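Side-chain contacts in coenzyme F420-dependent N(5),N(10)-methenyltetrahydromethanopterin reductase-related protein (Desulfurobacterium thermolithotrophum DSM 11699, PDB 6HUZ), which binds the iron-guanylylpyridinol cofactor of [Fe]-hydrogenases and uses tetrahydrofolate derivatives as substrates, as a bacterial paralog of those enzymes: residues A[74-77]-A[78-82]; A[127-130]-A[131-134]; A[220-223]-A[224-227]; A[236-239]-A[240-243]. All coordinates share one frame; numbering follows the deposited sequence.

Contact 1: residues A[74-77]-A[78-82]; sequences DDIE and AAKEA. With FE9 (iron-guanylyl pyridinol cofactor), chain B.
The carboxylate of Asp75 meets the Watson-Crick edge of the cofactor's guanine, with its own plane twisted about 34° from that of the base. OD2 takes the hydrogen of guanine N1A at 3.0 Å in an almost perfectly straight bond (178°), while OD1, also 3.0 Å from the amino group N2A, sits off the base plane and receives a second donor, the hydroxyl of Ser49. A chi1 of -71° sets the carboxylate beside its own backbone N at the start of helix 75-79. Just before it, Asp74 caps the helix: Glu77 N reaches Asp74 OD1 at 3.1 Å from above the carboxylate plane. Ala78 N closes the first turn on Asp74 O at 3.0 Å. One turn on, Glu77 OE2 forms a salt bridge with Lys80 NZ (3.1 Å); both chains bend at chi2, and Lys80 CG rests against Glu77 O at 3.2 Å. Asp75 starts the helix after strand 70-72, the outermost strand of the parallel Rossmann-like sheet, and binds the base of the nucleotide. With an alanine here, guanine N1A and N2A would probably lose both acceptors, and the base would be held less firmly. Paired acceptors matched to paired donors are consistent with recognition of guanine, and the adjacent helix N-terminus would be expected to favour the carboxylate's negative charge.

Contact 2: residues A[127-130]-A[131-134]; sequences YLQN and AIFL
Ile132 lays its CG1-CD1 arm back over Leu128, the residue one turn earlier: CD1 comes to 4.0 Å from Leu128 CB, and CG1 lies 3.3 Å from Leu128 O. That same oxygen accepts Ile132 N at 3.0 Å, so the carbonyl is lined by hydrocarbon while its bond closes the turn. Gln129 NE2 also approaches Ile132 CD1, at 3.8 Å, from another direction, the amide crossing the isoleucine at a slant. Its chain doubles back at chi2 (-57°), which lets NE2 donate to Asn125 O in the preceding helix. Around the helix, Asn130 ND2 touches Leu134 CD1 at 3.6 Å. Leu128 is the joint between helices 121-127 and 129-135, and together they carry the chain from strand 112-115 to its parallel neighbour 141-144, a beta-alpha-beta crossover of the Rossmann-like sheet. At this joint a water spans the break, donating to Tyr127 O (2.8 Å) and accepting from Ala131 N (3.0 Å). Farther out, Phe142 of strand 141-144 packs on both Leu128 and Ile132, while Ala100 and Glu101 of helix 95-103 touch Leu128 as well. Tyr127, just ahead of the joint, is fixed to that same helix, its ring stacked with Phe97 and its hydroxyl hydrogen-bonded to Glu101.

Contact 3: residues A[220-223]-A[224-227]; sequences YYKV and SRDI
Ser224 places its hydroxyl over one face of the Tyr220 ring, 3.0 Å above the plane and offset toward the rim, where CE1 is the nearest ring atom. With OG anti to its own carbonyl carbon (chi1 -71°), the hydroxyl turns back along the helix and donates to Tyr220 O at 3.0 Å. Ser224 N reaches the same oxygen at 2.9 Å from the opposite face of the carbonyl plane, so two donors grip one acceptor. On another side of the helix, Arg225 and Lys222 lie side by side and point the same way, and Lys222 CG covers one face of the guanidinium, 3.6 Å from NH2. The guanidinium's edge is given to Asp226: NE holds OD1 at 2.7 Å and NH2 holds OD2 at 3.1 Å, a side-on, two-nitrogen salt bridge that fixes the group's rotation. The Tyr221 ring stands 74° from the guanidinium plane, its OH 3.8 Å from Arg225 CD. Arg225 NH1 forms a salt bridge with Glu300 of the second subunit, and Tyr221 OH is hydrogen-bonded to the same carboxylate. All of this lies near the end of helix 207-228, where the turn widens into a pi-type one; Tyr220 packs on Thr235, Gln238 and Ile239 of helix 232-262, the helix that follows in the chain.

Contact 4: residues A[236-239]-A[240-243]; sequences EFQI and AQSL. With NA (sodium ion), chain H; NA (sodium ion), chain I.
Gln241 and Phe237 stand one turn apart on helix 232-262, a long alpha-helix of the C-terminal family region that packs on the second subunit of the dimer. From the backbone, Gln241 CB lies over one face of the Phe237 ring and 3.4 Å from Phe237 O. Because CG is anti to the backbone N (chi1 -174°) and the chain stays extended beyond it, the amide is carried obliquely across the ring. There Gln241 CD approaches Phe237 CE2 at 3.9 Å and OE1 approaches CZ at the same distance, with amide and ring planes 60° apart. At the tip, NE2 is hydrogen-bonded to Ser200 of the second subunit, where Trp344 also packs on this side chain. Gln241 NE2 also comes within 3.2 Å of a sodium ion. Ser200 of the second subunit would probably lose its amide partner, and the Phe237 ring part of its cover, were an alanine to stand here. Ile239 and Leu243 run side by side, CG2 to CD1 4.1 Å. Glu236 binds a second sodium ion with both carboxylate oxygens, joined by Glu256 and Lys356 of the second subunit; its OE2 also accepts from Arg232. The Gln238 amide has a polar partner in Asp204 of the second subunit. The first sodium ion is coordinated by Gln238 O at 2.9 Å, Gln238 OE1 at 3.0 Å and Ser242 OG at 2.8 Å.

Overall arrangement
The four contacts fall into two groups in different family regions, with contacts 1 and 3 on opposite sides of the chain's centre. Contacts 1 and 2, with centres about 19 Å apart, belong to the cofactor-binding Rossmann-like part: contact 1 holds the guanine end of the cofactor, whereas the side chain of Leu128 in contact 2 is about 14 Å from the cofactor. Contacts 3 and 4, about 14 Å apart between centres, share the helical region and touch directly, Tyr220 OH lying 3.3 Å from Gln238 CB; both also meet the second subunit. The side chains of Tyr220 and Gln238 each come about 7 Å from a bound methenyltetrahydrofolate. Contacts 1 and 3 are about 55 Å apart between centres.

Contact 1: residues A[74-77]-A[78-82]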
loop_
_atom_site.group_PDB
_atom_site.type_symbol
_atom_site.label_atom_id
_atom_site.label_comp_id
_atom_site.label_asym_id
_atom_site.label_seq_id
_atom_site.Cartn_x
_atom_site.Cartn_y
_atom_site.Cartn_z
ATOM N N ASP A 74 10.335 -19.469 36.475
ATOM C CA ASP A 74 11.691 -19.751 36.007
ATOM C C ASP A 74 11.693 -20.078 34.515
ATOM O O ASP A 74 11.319 -21.182 34.113
ATOM C CB ASP A 74 12.252 -20.931 36.830
ATOM C CG ASP A 74 13.755 -21.119 36.760
ATOM O OD1 ASP A 74 14.369 -20.657 35.769
ATOM O OD2 ASP A 74 14.318 -21.743 37.691
ATOM N N ASP A 75 12.117 -19.116 33.700
ATOM C CA ASP A 75 12.168 -19.254 32.244
ATOM C C ASP A 75 13.207 -20.263 31.806
ATOM O O ASP A 75 12.965 -21.020 30.873
ATOM C CB ASP A 75 12.489 -17.902 31.584
ATOM C CG ASP A 75 11.390 -16.853 31.616
ATOM O OD1 ASP A 75 10.248 -17.192 31.996
ATOM O OD2 ASP A 75 11.677 -15.692 31.265
ATOM N N ILE A 76 14.370 -20.277 32.469
ATOM C CA ILE A 76 15.432 -21.224 32.129
ATOM C C ILE A 76 14.995 -22.656 32.438
ATOM O O ILE A 76 15.185 -23.552 31.622
ATOM C CB ILE A 76 16.761 -20.867 32.845
ATOM C CG1 ILE A 76 17.412 -19.632 32.183
ATOM C CG2 ILE A 76 17.715 -22.069 32.816
ATOM C CD1 ILE A 76 18.716 -19.177 32.828
ATOM N N GLU A 77 14.415 -22.885 33.601
ATOM C CA GLU A 77 13.992 -24.236 33.939
ATOM C C GLU A 77 12.857 -24.669 33.035
ATOM O O GLU A 77 12.787 -25.838 32.661
ATOM C CB GLU A 77 13.609 -24.352 35.417
ATOM C CG GLU A 77 14.800 -24.628 36.316
ATOM C CD GLU A 77 15.500 -25.946 36.045
ATOM O OE1 GLU A 77 14.820 -26.997 36.049
ATOM O OE2 GLU A 77 16.734 -25.926 35.826
ATOM N N ALA A 78 11.984 -23.727 32.656
ATOM C CA ALA A 78 10.850 -24.010 31.787
ATOM C C ALA A 78 11.294 -24.435 30.380
ATOM O O ALA A 78 10.535 -25.104 29.685
ATOM C CB ALA A 78 9.964 -22.775 31.681
ATOM N N ALA A 79 12.511 -24.056 29.963
ATOM C CA ALA A 79 13.027 -24.394 28.628
ATOM C C ALA A 79 13.616 -25.808 28.519
ATOM O O ALA A 79 13.572 -26.397 27.447
ATOM C CB ALA A 79 14.094 -23.388 28.232
ATOM N N LYS A 80 14.161 -26.327 29.612
ATOM C CA LYS A 80 14.835 -27.629 29.722
ATOM C C LYS A 80 14.250 -28.795 28.916
ATOM O O LYS A 80 15.033 -29.510 28.270
ATOM C CB LYS A 80 14.992 -28.048 31.184
ATOM C CG LYS A 80 15.709 -27.019 32.070
ATOM C CD LYS A 80 17.217 -27.191 32.113
ATOM C CE LYS A 80 17.845 -26.170 33.028
ATOM N NZ LYS A 80 18.944 -26.733 33.857
ATOM N N GLU A 81 12.928 -29.034 28.931
ATOM C CA GLU A 81 12.419 -30.166 28.115
ATOM C C GLU A 81 11.520 -29.671 26.953
ATOM O O GLU A 81 10.861 -30.471 26.295
ATOM C CB GLU A 81 11.639 -31.196 28.949
ATOM C CG GLU A 81 12.148 -31.415 30.355
ATOM C CD GLU A 81 11.145 -32.181 31.189
ATOM O OE1 GLU A 81 11.318 -33.411 31.338
ATOM O OE2 GLU A 81 10.180 -31.553 31.684
ATOM N N ALA A 82 11.496 -28.366 26.713
ATOM C CA ALA A 82 10.656 -27.768 25.702
ATOM C C ALA A 82 11.017 -28.090 24.234
ATOM O O ALA A 82 12.109 -27.753 23.777
ATOM C CB ALA A 82 10.628 -26.262 25.916
HETATM O O2 FE9 B . -2.508 -8.239 22.378
HETATM FE FE FE9 B . -1.818 -10.557 20.245
HETATM C C1F FE9 B . -3.133 -11.435 21.169
HETATM O O1F FE9 B . -3.944 -11.982 21.739
HETATM C C2F FE9 B . -2.503 -11.255 18.691
HETATM O O2F FE9 B . -2.914 -11.718 17.746
HETATM C C8 FE9 B . -0.520 -11.943 20.407
HETATM O O18 FE9 B . -0.495 -12.911 19.668
HETATM C C7 FE9 B . 0.528 -11.811 21.499
HETATM C C6 FE9 B . 0.078 -10.665 22.360
HETATM N N1 FE9 B . -1.047 -9.940 21.934
HETATM C C5 FE9 B . 0.789 -10.350 23.610
HETATM C C5M FE9 B . 2.011 -11.138 23.988
HETATM C C4 FE9 B . 0.300 -9.228 24.426
HETATM C C3 FE9 B . -0.889 -8.459 23.965
HETATM C C3M FE9 B . -1.461 -7.311 24.758
HETATM C C2 FE9 B . -1.558 -8.874 22.676
HETATM O O3P FE9 B . 1.024 -8.907 25.533
HETATM P P1 FE9 B . 0.591 -9.308 27.036
HETATM O O1P FE9 B . -0.832 -9.607 27.068
HETATM O O2P FE9 B . 0.816 -7.993 27.951
HETATM O "O5'" FE9 B . 1.496 -10.558 27.434
HETATM C "C5'" FE9 B . 2.885 -10.444 27.701
HETATM C "C4'" FE9 B . 3.171 -11.371 28.876
HETATM O "O4'" FE9 B . 4.575 -11.448 29.091
HETATM C "C1'" FE9 B . 4.791 -11.601 30.488
HETATM C "C2'" FE9 B . 3.763 -10.680 31.108
HETATM O "O2'" FE9 B . 3.475 -10.963 32.485
HETATM C "C3'" FE9 B . 2.564 -10.880 30.190
HETATM O "O3'" FE9 B . 1.648 -11.860 30.681
HETATM N N9A FE9 B . 6.205 -11.322 30.806
HETATM C C4A FE9 B . 7.107 -12.276 30.809
HETATM N N3A FE9 B . 7.034 -13.616 30.636
HETATM C C2A FE9 B . 8.158 -14.350 30.767
HETATM N N2A FE9 B . 8.049 -15.679 30.546
HETATM N N1A FE9 B . 9.360 -13.830 31.080
HETATM C C6A FE9 B . 9.534 -12.521 31.331
HETATM O O6A FE9 B . 10.653 -12.053 31.602
HETATM C C5A FE9 B . 8.375 -11.637 31.184
HETATM N N7A FE9 B . 8.129 -10.325 31.314
HETATM C C8A FE9 B . 6.804 -10.147 31.079
HETATM O O HOH W 1 10.739 -28.637 32.628
HETATM O O HOH W 2 -2.600 -8.499 19.793
#

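Contact 2: residues A[127-130]-A[131-134]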
loop_
_atom_site.group_PDB
_atom_site.type_symbol
_atom_site.label_atom_id
_atom_site.label_comp_id
_atom_site.label_asym_id
_atom_site.label_seq_id
_atom_site.Cartn_x
_atom_site.Cartn_y
_atom_site.Cartn_z
ATOM N N TYR A 127 18.455 -11.159 15.134
ATOM C CA TYR A 127 19.066 -10.732 16.393
ATOM C C TYR A 127 19.867 -11.864 17.060
ATOM O O TYR A 127 20.912 -11.619 17.672
ATOM C CB TYR A 127 17.963 -10.302 17.376
ATOM C CG TYR A 127 18.499 -9.946 18.746
ATOM C CD1 TYR A 127 19.119 -8.723 18.977
ATOM C CD2 TYR A 127 18.415 -10.841 19.801
ATOM C CE1 TYR A 127 19.621 -8.393 20.230
ATOM C CE2 TYR A 127 18.910 -10.521 21.061
ATOM C CZ TYR A 127 19.516 -9.296 21.270
ATOM O OH TYR A 127 20.011 -8.967 22.506
ATOM N N LEU A 128 19.382 -13.105 16.962
ATOM C CA LEU A 128 20.068 -14.216 17.615
ATOM C C LEU A 128 21.211 -14.888 16.840
ATOM O O LEU A 128 21.746 -15.861 17.339
ATOM C CB LEU A 128 19.022 -15.265 18.023
ATOM C CG LEU A 128 18.018 -14.803 19.083
ATOM C CD1 LEU A 128 16.926 -15.828 19.261
ATOM C CD2 LEU A 128 18.704 -14.532 20.427
ATOM N N GLN A 129 21.617 -14.387 15.672
ATOM C CA GLN A 129 22.701 -15.047 14.927
ATOM C C GLN A 129 24.009 -15.262 15.689
ATOM O O GLN A 129 24.550 -16.365 15.632
ATOM C CB GLN A 129 22.977 -14.321 13.591
ATOM C CG GLN A 129 21.859 -14.513 12.563
ATOM C CD GLN A 129 21.579 -15.967 12.236
ATOM O OE1 GLN A 129 22.458 -16.716 11.803
ATOM N NE2 GLN A 129 20.351 -16.402 12.430
ATOM N N ASN A 130 24.548 -14.258 16.389
ATOM C CA ASN A 130 25.802 -14.506 17.086
ATOM C C ASN A 130 25.622 -15.480 18.271
ATOM O O ASN A 130 26.517 -16.270 18.560
ATOM C CB ASN A 130 26.433 -13.197 17.548
ATOM C CG ASN A 130 27.863 -13.381 17.982
ATOM O OD1 ASN A 130 28.684 -14.005 17.279
ATOM N ND2 ASN A 130 28.194 -12.854 19.154
ATOM N N ALA A 131 24.473 -15.424 18.942
ATOM C CA ALA A 131 24.200 -16.315 20.077
ATOM C C ALA A 131 24.126 -17.765 19.557
ATOM O O ALA A 131 24.648 -18.663 20.195
ATOM C CB ALA A 131 22.894 -15.911 20.748
ATOM N N ILE A 132 23.509 -17.979 18.396
ATOM C CA ILE A 132 23.402 -19.310 17.785
ATOM C C ILE A 132 24.820 -19.788 17.472
ATOM O O ILE A 132 25.175 -20.896 17.847
ATOM C CB ILE A 132 22.513 -19.298 16.527
ATOM C CG1 ILE A 132 21.027 -19.070 16.885
ATOM C CG2 ILE A 132 22.686 -20.573 15.723
ATOM C CD1 ILE A 132 20.147 -18.371 15.684
ATOM N N PHE A 133 25.646 -18.963 16.789
ATOM C CA PHE A 133 27.026 -19.386 16.504
ATOM C C PHE A 133 27.767 -19.782 17.788
ATOM O O PHE A 133 28.379 -20.845 17.837
ATOM C CB PHE A 133 27.823 -18.282 15.799
ATOM C CG PHE A 133 29.303 -18.577 15.660
ATOM C CD1 PHE A 133 29.755 -19.527 14.759
ATOM C CD2 PHE A 133 30.240 -17.859 16.384
ATOM C CE1 PHE A 133 31.115 -19.772 14.609
ATOM C CE2 PHE A 133 31.604 -18.129 16.257
ATOM C CZ PHE A 133 32.031 -19.097 15.384
ATOM N N LEU A 134 27.726 -18.921 18.815
ATOM C CA LEU A 134 28.415 -19.166 20.085
ATOM C C LEU A 134 27.940 -20.383 20.862
ATOM O O LEU A 134 28.765 -21.093 21.423
ATOM C CB LEU A 134 28.296 -17.937 20.988
ATOM C CG LEU A 134 29.105 -16.729 20.558
ATOM C CD1 LEU A 134 28.801 -15.535 21.453
ATOM C CD2 LEU A 134 30.579 -17.050 20.589
HETATM O O HOH W 3 22.807 -12.887 19.217
#

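Contact 3: residues A[220-223]-A[224-227]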
loop_
_atom_site.group_PDB
_atom_site.type_symbol
_atom_site.label_atom_id
_atom_site.label_comp_id
_atom_site.label_asym_id
_atom_site.label_seq_id
_atom_site.Cartn_x
_atom_site.Cartn_y
_atom_site.Cartn_z
ATOM N N TYR A 220 -10.925 -2.540 -7.595
ATOM C CA TYR A 220 -10.410 -1.740 -8.704
ATOM C C TYR A 220 -10.082 -2.648 -9.901
ATOM O O TYR A 220 -10.280 -2.263 -11.045
ATOM C CB TYR A 220 -9.188 -0.916 -8.242
ATOM C CG TYR A 220 -8.354 -0.436 -9.392
ATOM C CD1 TYR A 220 -8.850 0.508 -10.290
ATOM C CD2 TYR A 220 -7.079 -0.948 -9.617
ATOM C CE1 TYR A 220 -8.101 0.927 -11.384
ATOM C CE2 TYR A 220 -6.327 -0.547 -10.723
ATOM C CZ TYR A 220 -6.844 0.390 -11.602
ATOM O OH TYR A 220 -6.114 0.777 -12.698
ATOM N N TYR A 221 -9.589 -3.848 -9.652
ATOM C CA TYR A 221 -9.294 -4.772 -10.742
ATOM C C TYR A 221 -10.609 -5.133 -11.467
ATOM O O TYR A 221 -10.645 -5.164 -12.702
ATOM C CB TYR A 221 -8.633 -6.053 -10.165
ATOM C CG TYR A 221 -8.705 -7.233 -11.094
ATOM C CD1 TYR A 221 -7.735 -7.442 -12.058
ATOM C CD2 TYR A 221 -9.749 -8.145 -11.012
ATOM C CE1 TYR A 221 -7.798 -8.522 -12.926
ATOM C CE2 TYR A 221 -9.828 -9.226 -11.879
ATOM C CZ TYR A 221 -8.853 -9.405 -12.843
ATOM O OH TYR A 221 -8.896 -10.471 -13.704
ATOM N N LYS A 222 -11.693 -5.421 -10.709
ATOM C CA LYS A 222 -12.984 -5.776 -11.360
ATOM C C LYS A 222 -13.543 -4.599 -12.190
ATOM O O LYS A 222 -14.048 -4.815 -13.290
ATOM C CB LYS A 222 -14.005 -6.239 -10.311
ATOM C CG LYS A 222 -13.773 -7.681 -9.850
ATOM C CD LYS A 222 -14.140 -7.887 -8.395
ATOM C CE LYS A 222 -15.590 -7.620 -8.093
ATOM N NZ LYS A 222 -15.753 -6.987 -6.763
ATOM N N VAL A 223 -13.449 -3.351 -11.675
ATOM C CA VAL A 223 -13.930 -2.179 -12.433
ATOM C C VAL A 223 -13.074 -2.046 -13.693
ATOM O O VAL A 223 -13.592 -1.793 -14.769
ATOM C CB VAL A 223 -13.844 -0.877 -11.602
ATOM C CG1 VAL A 223 -14.178 0.345 -12.470
ATOM C CG2 VAL A 223 -14.774 -0.936 -10.402
ATOM N N SER A 224 -11.752 -2.210 -13.566
ATOM C CA SER A 224 -10.828 -2.115 -14.714
ATOM C C SER A 224 -11.099 -3.168 -15.799
ATOM O O SER A 224 -11.115 -2.843 -16.980
ATOM C CB SER A 224 -9.386 -2.270 -14.235
ATOM O OG SER A 224 -9.041 -1.105 -13.512
ATOM N N ARG A 225 -11.295 -4.415 -15.391
ATOM C CA ARG A 225 -11.556 -5.550 -16.279
ATOM C C ARG A 225 -12.908 -5.439 -16.972
ATOM O O ARG A 225 -13.002 -5.639 -18.190
ATOM C CB ARG A 225 -11.516 -6.866 -15.435
ATOM C CG ARG A 225 -11.992 -8.177 -16.117
ATOM C CD ARG A 225 -12.292 -9.313 -15.099
ATOM N NE ARG A 225 -13.533 -9.083 -14.343
ATOM C CZ ARG A 225 -13.922 -9.759 -13.263
ATOM N NH1 ARG A 225 -13.175 -10.743 -12.781
ATOM N NH2 ARG A 225 -15.065 -9.451 -12.653
ATOM N N ASP A 226 -13.962 -5.137 -16.205
ATOM C CA ASP A 226 -15.333 -5.074 -16.736
ATOM C C ASP A 226 -15.849 -3.758 -17.259
ATOM O O ASP A 226 -16.637 -3.795 -18.179
ATOM C CB ASP A 226 -16.351 -5.486 -15.671
ATOM C CG ASP A 226 -16.142 -6.844 -15.064
ATOM O OD1 ASP A 226 -15.465 -7.684 -15.706
ATOM O OD2 ASP A 226 -16.643 -7.072 -13.941
ATOM N N ILE A 227 -15.494 -2.620 -16.650
ATOM C CA ILE A 227 -16.048 -1.349 -17.086
ATOM C C ILE A 227 -15.079 -0.512 -17.912
ATOM O O ILE A 227 -15.462 -0.070 -18.986
ATOM C CB ILE A 227 -16.592 -0.598 -15.835
ATOM C CG1 ILE A 227 -17.656 -1.473 -15.104
ATOM C CG2 ILE A 227 -17.180 0.717 -16.247
ATOM C CD1 ILE A 227 -18.114 -0.984 -13.756
#

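Contact 4: residues A[236-239]-A[240-243]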
loop_
_atom_site.group_PDB
_atom_site.type_symbol
_atom_site.label_atom_id
_atom_site.label_comp_id
_atom_site.label_asym_id
_atom_site.label_seq_id
_atom_site.Cartn_x
_atom_site.Cartn_y
_atom_site.Cartn_z
ATOM N N GLU A 236 -2.356 -3.554 -12.706
ATOM C CA GLU A 236 -1.397 -3.958 -11.672
ATOM C C GLU A 236 -0.416 -2.854 -11.369
ATOM O O GLU A 236 -0.007 -2.738 -10.228
ATOM C CB GLU A 236 -0.643 -5.235 -12.068
ATOM C CG GLU A 236 -1.566 -6.432 -12.100
ATOM C CD GLU A 236 -0.862 -7.764 -12.197
ATOM O OE1 GLU A 236 0.362 -7.794 -12.463
ATOM O OE2 GLU A 236 -1.553 -8.790 -12.015
ATOM N N PHE A 237 -0.020 -2.065 -12.380
ATOM C CA PHE A 237 0.903 -0.950 -12.166
ATOM C C PHE A 237 0.194 0.066 -11.233
ATOM O O PHE A 237 0.780 0.511 -10.262
ATOM C CB PHE A 237 1.252 -0.235 -13.505
ATOM C CG PHE A 237 2.048 1.017 -13.231
ATOM C CD1 PHE A 237 3.415 0.953 -13.019
ATOM C CD2 PHE A 237 1.418 2.254 -13.121
ATOM C CE1 PHE A 237 4.136 2.103 -12.699
ATOM C CE2 PHE A 237 2.143 3.401 -12.814
ATOM C CZ PHE A 237 3.496 3.315 -12.605
ATOM N N GLN A 238 -1.071 0.414 -11.535
ATOM C CA GLN A 238 -1.849 1.360 -10.714
ATOM C C GLN A 238 -1.981 0.876 -9.264
ATOM O O GLN A 238 -1.790 1.675 -8.356
ATOM C CB GLN A 238 -3.239 1.578 -11.318
ATOM C CG GLN A 238 -3.202 2.409 -12.603
ATOM C CD GLN A 238 -2.882 3.860 -12.356
ATOM O OE1 GLN A 238 -3.382 4.493 -11.394
ATOM N NE2 GLN A 238 -2.048 4.437 -13.209
ATOM N N ILE A 239 -2.267 -0.404 -9.038
ATOM C CA ILE A 239 -2.376 -0.943 -7.649
ATOM C C ILE A 239 -1.016 -0.804 -6.948
ATOM O O ILE A 239 -0.949 -0.256 -5.865
ATOM C CB ILE A 239 -2.800 -2.439 -7.665
ATOM C CG1 ILE A 239 -4.243 -2.571 -8.195
ATOM C CG2 ILE A 239 -2.670 -3.099 -6.235
ATOM C CD1 ILE A 239 -4.556 -3.919 -8.682
ATOM N N ALA A 240 0.051 -1.304 -7.576
ATOM C CA ALA A 240 1.388 -1.244 -6.987
ATOM C C ALA A 240 1.793 0.167 -6.654
ATOM O O ALA A 240 2.280 0.421 -5.561
ATOM C CB ALA A 240 2.416 -1.877 -7.932
ATOM N N GLN A 241 1.596 1.100 -7.595
ATOM C CA GLN A 241 1.981 2.468 -7.379
ATOM C C GLN A 241 1.221 3.099 -6.256
ATOM O O GLN A 241 1.844 3.791 -5.485
ATOM C CB GLN A 241 1.763 3.334 -8.648
ATOM C CG GLN A 241 2.301 4.763 -8.469
ATOM C CD GLN A 241 2.059 5.685 -9.655
ATOM O OE1 GLN A 241 2.977 6.289 -10.197
ATOM N NE2 GLN A 241 0.822 5.851 -10.074
ATOM N N SER A 242 -0.122 2.974 -6.228
ATOM C CA SER A 242 -0.922 3.618 -5.199
ATOM C C SER A 242 -0.435 3.212 -3.830
ATOM O O SER A 242 -0.200 4.067 -2.977
ATOM C CB SER A 242 -2.413 3.227 -5.313
ATOM O OG SER A 242 -3.061 3.782 -6.450
ATOM N N LEU A 243 -0.307 1.898 -3.612
ATOM C CA LEU A 243 0.078 1.385 -2.304
ATOM C C LEU A 243 1.515 1.701 -1.924
ATOM O O LEU A 243 1.746 2.016 -0.757
ATOM C CB LEU A 243 -0.245 -0.107 -2.199
ATOM C CG LEU A 243 -1.714 -0.451 -2.531
ATOM C CD1 LEU A 243 -1.968 -1.933 -2.396
ATOM C CD2 LEU A 243 -2.720 0.408 -1.715
HETATM NA NA NA H . -1.796 4.514 -8.890
HETATM NA NA NA I . 0.362 -10.614 -13.378
HETATM O O HOH W 4 -0.282 -11.188 -15.987
#